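Ice-binding protein (Colwellia, PDB 3WP9) binds to the surface of ice crystals, inhibits their growth and suppresses ice recrystallization. Local coordinates at residues Ala94-Leu99 against Gly112-Ser117; Met138-Asn143 against Trp165-Tyr170. All blocks are in the same frame, centred on the assembly; numbering follows the deposited sequence.

Contact 1 (Ala94-Leu99 against Gly112-Ser117); sequences ADHTEL and GVYKWS
H96 and T97 pair in parallel with Y114 and K115, their CA atoms 5.0 and 4.8 Å apart, so that the short strand 96-97 forms one margin of a parallel sheet of the right-handed beta-helix. The ladder runs from V113 O, which takes both D95 N and H96 N, through K115 N to H96 O, and on to E98 N and K115 O. At each end a carboxylate of segment 94-99 accepts a backbone N-H of segment 112-117. D95 OD2 receives V113 N at 2.8 Å on its anti lone pair in a nearly straight bond. E98 reaches S117 because its chain folds back at chi2 (-51°), and the carboxylate then grips that residue twice: OE1 accepts S117 N on its syn lone pair, while OE2 accepts S117 OG at 2.7 Å from well out of the carboxylate plane. On the face of H96 and Y114, the two rings lie side by side with planes only 17° apart, but they are displaced along each other, and little of one covers the other; H96 ND1 comes to 3.2 Å from Y114 CE2. L99 brings CD2 to the edge of the tyrosine ring, 3.5 Å from Y114 CE2, and L109 of strand 108-109 touches both L99 and Y114. A water accepts from L99 N and donates to K115 O, lying over one face of the W116 indole, toward its rim. At the indole edge, W116 NE1 donates to L99 O at 2.8 Å, in the ring plane and on a lone pair of the carbonyl.

Contact 2 (Met138-Asn143 against Trp165-Tyr170); sequences MQISGN and WQVAGY
The N143 amide lies stacked on one face of the Y170 ring, the planes 12° apart, with N143 CG 3.2 Å from Y170 CE2, toward the ring rim, and N143 CB over the ring centre. On W165, M138 CG lies over one face, 3.8 Å from W165 CE3, and M138 SD stands higher above the same face in a Met-aromatic contact; I140 CD1 meets the ring edge, in plane. N143 OD1 accepts Y170 N at 3.0 Å, which, with the stack, helps hold the amide's rotation. With Y170 CG between its backbone N and carbonyl carbon (chi1 56°), the ring is swung over the N143 side chain. Cutting Y170 back to an alanine would probably strip the N143 amide of its stacked cover and leave N145 ND2 without the phenol OH it pairs with. On the face shared by Q139 and Q166, opposite W165, Q166 turns OE1 to within 3.2 Å of Q139 CA, while its NE2 bonds to Y85 OH of helix 71-89. G169 has its CA 3.3 Å from N143 OD1, and a CB there would clash with that oxygen. Backbone bonds Q166 N to M138 O, I140 N to Q166 O and A168 N to I140 O make the in-register parallel pairing of successive coils in a right-handed beta-helix.

Overall arrangement
Contact 1 closes before contact 2 opens along the chain, and their centres lie about 12 Å apart on the same side of the chain's centre. Both belong to one parallel sheet, in which strands 96-97, 112-116, 136-140 and 163-167 follow one another in chain order. The inner strands 112-116 and 136-140 are neighbours, probably hydrogen-bonded from Q139 N to Y114 O and from W116 N to Q139 O, so the two contacts are probably parts of one continuous hydrogen-bonded sheet. Contact 1 lies at the sheet margin, about 19 Å from the centre of the chain, and contact 2 further in, at about 11 Å. Together they illustrate how a beta-helix is built from stacked coils, here away from the residues that probably bind ice.

Contact 1 (Ala94-Leu99 against Gly112-Ser117)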
# COMPACT_ATOMS: atom_id res chain seq x y z
N ALA A 94 20.31 -7.48 2.81
CA ALA A 94 20.03 -6.06 2.50
C ALA A 94 21.19 -5.50 1.72
O ALA A 94 22.35 -5.65 2.09
CB ALA A 94 19.85 -5.22 3.75
N ASP A 95 20.86 -4.79 0.64
CA ASP A 95 21.83 -4.06 -0.19
C ASP A 95 22.27 -2.74 0.42
O ASP A 95 23.42 -2.35 0.25
CB ASP A 95 21.23 -3.77 -1.52
CG ASP A 95 21.03 -4.99 -2.35
OD1 ASP A 95 22.02 -5.47 -2.94
OD2 ASP A 95 19.89 -5.47 -2.46
N HIS A 96 21.37 -2.05 1.14
CA HIS A 96 21.68 -0.83 1.87
C HIS A 96 21.00 -0.86 3.21
O HIS A 96 19.84 -1.31 3.33
CB HIS A 96 21.25 0.42 1.08
CG HIS A 96 21.75 0.43 -0.34
ND1 HIS A 96 21.07 -0.17 -1.39
CD2 HIS A 96 22.88 0.95 -0.88
CE1 HIS A 96 21.76 -0.04 -2.50
NE2 HIS A 96 22.85 0.67 -2.23
N THR A 97 21.68 -0.35 4.20
CA THR A 97 21.14 -0.29 5.52
C THR A 97 21.27 1.11 6.04
O THR A 97 22.36 1.73 5.95
CB THR A 97 21.85 -1.32 6.45
OG1 THR A 97 23.22 -0.92 6.58
CG2 THR A 97 21.81 -2.68 5.82
N GLU A 98 20.17 1.66 6.57
CA GLU A 98 20.19 2.98 7.24
C GLU A 98 20.51 4.12 6.23
O GLU A 98 21.12 5.10 6.59
CB GLU A 98 21.17 3.06 8.44
CG GLU A 98 21.18 1.91 9.46
CD GLU A 98 19.83 1.48 10.06
OE1 GLU A 98 18.74 2.01 9.80
OE2 GLU A 98 19.83 0.51 10.82
N LEU A 99 20.12 3.92 5.00
CA LEU A 99 20.36 4.90 3.95
C LEU A 99 19.73 6.23 4.33
O LEU A 99 18.52 6.31 4.68
CB LEU A 99 19.78 4.40 2.66
CG LEU A 99 20.00 5.19 1.39
CD1 LEU A 99 21.50 5.30 1.15
CD2 LEU A 99 19.41 4.37 0.27
N GLY A 112 16.80 -3.25 -5.31
CA GLY A 112 17.55 -3.78 -4.18
C GLY A 112 16.68 -3.95 -2.97
O GLY A 112 15.49 -3.56 -2.98
N VAL A 113 17.28 -4.53 -1.94
CA VAL A 113 16.68 -4.62 -0.61
C VAL A 113 17.25 -3.55 0.28
O VAL A 113 18.46 -3.39 0.44
CB VAL A 113 16.83 -6.10 0.01
CG1 VAL A 113 16.30 -6.15 1.45
CG2 VAL A 113 16.12 -7.13 -0.89
N TYR A 114 16.38 -2.69 0.84
CA TYR A 114 16.78 -1.61 1.69
C TYR A 114 16.20 -1.86 3.05
O TYR A 114 15.02 -2.20 3.17
CB TYR A 114 16.23 -0.27 1.13
CG TYR A 114 16.85 0.13 -0.20
CD1 TYR A 114 16.42 -0.47 -1.37
CD2 TYR A 114 17.81 1.14 -0.28
CE1 TYR A 114 16.97 -0.10 -2.63
CE2 TYR A 114 18.37 1.52 -1.53
CZ TYR A 114 17.94 0.87 -2.67
OH TYR A 114 18.47 1.21 -3.94
N LYS A 115 17.00 -1.60 4.05
CA LYS A 115 16.55 -1.84 5.41
C LYS A 115 16.86 -0.67 6.31
O LYS A 115 17.97 -0.09 6.29
CB LYS A 115 17.24 -3.13 5.94
CG LYS A 115 16.93 -3.37 7.42
CD LYS A 115 17.60 -4.62 7.98
CE LYS A 115 17.01 -5.85 7.33
NZ LYS A 115 15.59 -6.04 7.77
N TRP A 116 15.88 -0.32 7.17
CA TRP A 116 16.07 0.71 8.13
C TRP A 116 15.58 0.17 9.46
O TRP A 116 14.48 -0.41 9.52
CB TRP A 116 15.21 1.95 7.82
CG TRP A 116 15.70 2.71 6.59
CD1 TRP A 116 16.61 3.76 6.58
CD2 TRP A 116 15.32 2.48 5.26
NE1 TRP A 116 16.79 4.19 5.26
CE2 TRP A 116 16.00 3.43 4.44
CE3 TRP A 116 14.43 1.57 4.65
CZ2 TRP A 116 15.83 3.48 3.07
CZ3 TRP A 116 14.28 1.60 3.26
CH2 TRP A 116 14.98 2.57 2.49
N SER A 117 16.34 0.47 10.47
CA SER A 117 15.98 0.06 11.83
C SER A 117 15.23 1.22 12.55
O SER A 117 14.96 1.19 13.74
CB SER A 117 17.24 -0.38 12.58
OG SER A 117 18.09 0.72 12.87
O HOH W 1 18.64 1.58 3.99

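Contact 2 (Met138-Asn143 against Trp165-Tyr170)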
# COMPACT_ATOMS: atom_id res chain seq x y z
N MET A 138 11.46 -2.48 0.65
CA MET A 138 11.78 -1.51 1.65
C MET A 138 11.36 -2.05 3.02
O MET A 138 10.21 -2.14 3.32
CB MET A 138 11.10 -0.16 1.35
CG MET A 138 11.04 0.15 -0.14
SD MET A 138 12.63 0.49 -0.84
CE MET A 138 13.08 1.96 -0.02
N GLN A 139 12.35 -2.31 3.85
CA GLN A 139 12.12 -3.00 5.15
C GLN A 139 12.26 -1.98 6.23
O GLN A 139 13.36 -1.55 6.57
CB GLN A 139 13.18 -4.11 5.36
CG GLN A 139 13.01 -5.15 4.33
CD GLN A 139 14.16 -6.13 4.36
OE1 GLN A 139 15.23 -5.84 4.88
NE2 GLN A 139 13.92 -7.30 3.85
N ILE A 140 11.10 -1.51 6.75
CA ILE A 140 11.08 -0.38 7.67
C ILE A 140 10.58 -0.83 9.07
O ILE A 140 9.43 -1.19 9.24
CB ILE A 140 10.20 0.79 7.11
CG1 ILE A 140 10.82 1.26 5.79
CG2 ILE A 140 10.10 1.91 8.13
CD1 ILE A 140 9.77 1.99 4.95
N SER A 141 11.46 -0.74 10.04
CA SER A 141 11.06 -1.20 11.38
C SER A 141 10.31 -0.15 12.22
O SER A 141 9.58 -0.47 13.21
CB SER A 141 12.25 -1.87 12.08
OG SER A 141 13.04 -0.88 12.64
N GLY A 142 10.41 1.12 11.79
CA GLY A 142 9.69 2.23 12.37
C GLY A 142 8.43 2.54 11.52
O GLY A 142 7.78 1.66 10.91
N ASN A 143 8.09 3.85 11.46
CA ASN A 143 6.91 4.27 10.73
C ASN A 143 7.40 4.85 9.42
O ASN A 143 8.56 5.26 9.34
CB ASN A 143 6.25 5.42 11.46
CG ASN A 143 5.92 5.03 12.92
OD1 ASN A 143 5.32 3.98 13.14
ND2 ASN A 143 6.40 5.80 13.87
N TRP A 165 6.71 -1.97 0.32
CA TRP A 165 7.02 -1.21 1.53
C TRP A 165 6.50 -2.04 2.68
O TRP A 165 5.28 -2.22 2.84
CB TRP A 165 6.31 0.13 1.57
CG TRP A 165 6.59 1.05 0.34
CD1 TRP A 165 5.92 1.08 -0.82
CD2 TRP A 165 7.54 2.09 0.32
NE1 TRP A 165 6.41 2.10 -1.62
CE2 TRP A 165 7.41 2.73 -0.93
CE3 TRP A 165 8.49 2.56 1.23
CZ2 TRP A 165 8.22 3.81 -1.28
CZ3 TRP A 165 9.26 3.61 0.92
CH2 TRP A 165 9.13 4.24 -0.36
N GLN A 166 7.45 -2.61 3.40
CA GLN A 166 7.12 -3.41 4.60
C GLN A 166 7.36 -2.51 5.82
O GLN A 166 8.47 -2.15 6.12
CB GLN A 166 8.02 -4.69 4.60
CG GLN A 166 7.91 -5.49 5.92
CD GLN A 166 8.97 -5.13 6.93
OE1 GLN A 166 10.21 -5.09 6.61
NE2 GLN A 166 8.55 -4.90 8.14
N VAL A 167 6.26 -2.15 6.50
CA VAL A 167 6.33 -1.11 7.54
C VAL A 167 5.79 -1.75 8.82
O VAL A 167 4.63 -2.14 8.94
CB VAL A 167 5.45 0.10 7.14
CG1 VAL A 167 5.59 1.20 8.18
CG2 VAL A 167 5.87 0.61 5.69
N ALA A 168 6.69 -1.84 9.76
CA ALA A 168 6.33 -2.45 11.06
C ALA A 168 5.53 -1.53 11.96
O ALA A 168 4.83 -2.04 12.87
CB ALA A 168 7.61 -2.98 11.73
N GLY A 169 5.63 -0.19 11.76
CA GLY A 169 4.83 0.83 12.44
C GLY A 169 3.61 1.19 11.67
O GLY A 169 2.87 0.29 11.20
N TYR A 170 3.29 2.50 11.59
CA TYR A 170 2.16 2.90 10.75
C TYR A 170 2.78 3.50 9.46
O TYR A 170 3.92 3.86 9.43
CB TYR A 170 1.28 3.97 11.40
CG TYR A 170 2.05 5.24 11.81
CD1 TYR A 170 2.39 6.20 10.85
CD2 TYR A 170 2.44 5.48 13.11
CE1 TYR A 170 3.07 7.35 11.19
CE2 TYR A 170 3.15 6.62 13.49
CZ TYR A 170 3.50 7.58 12.56
OH TYR A 170 4.29 8.72 12.84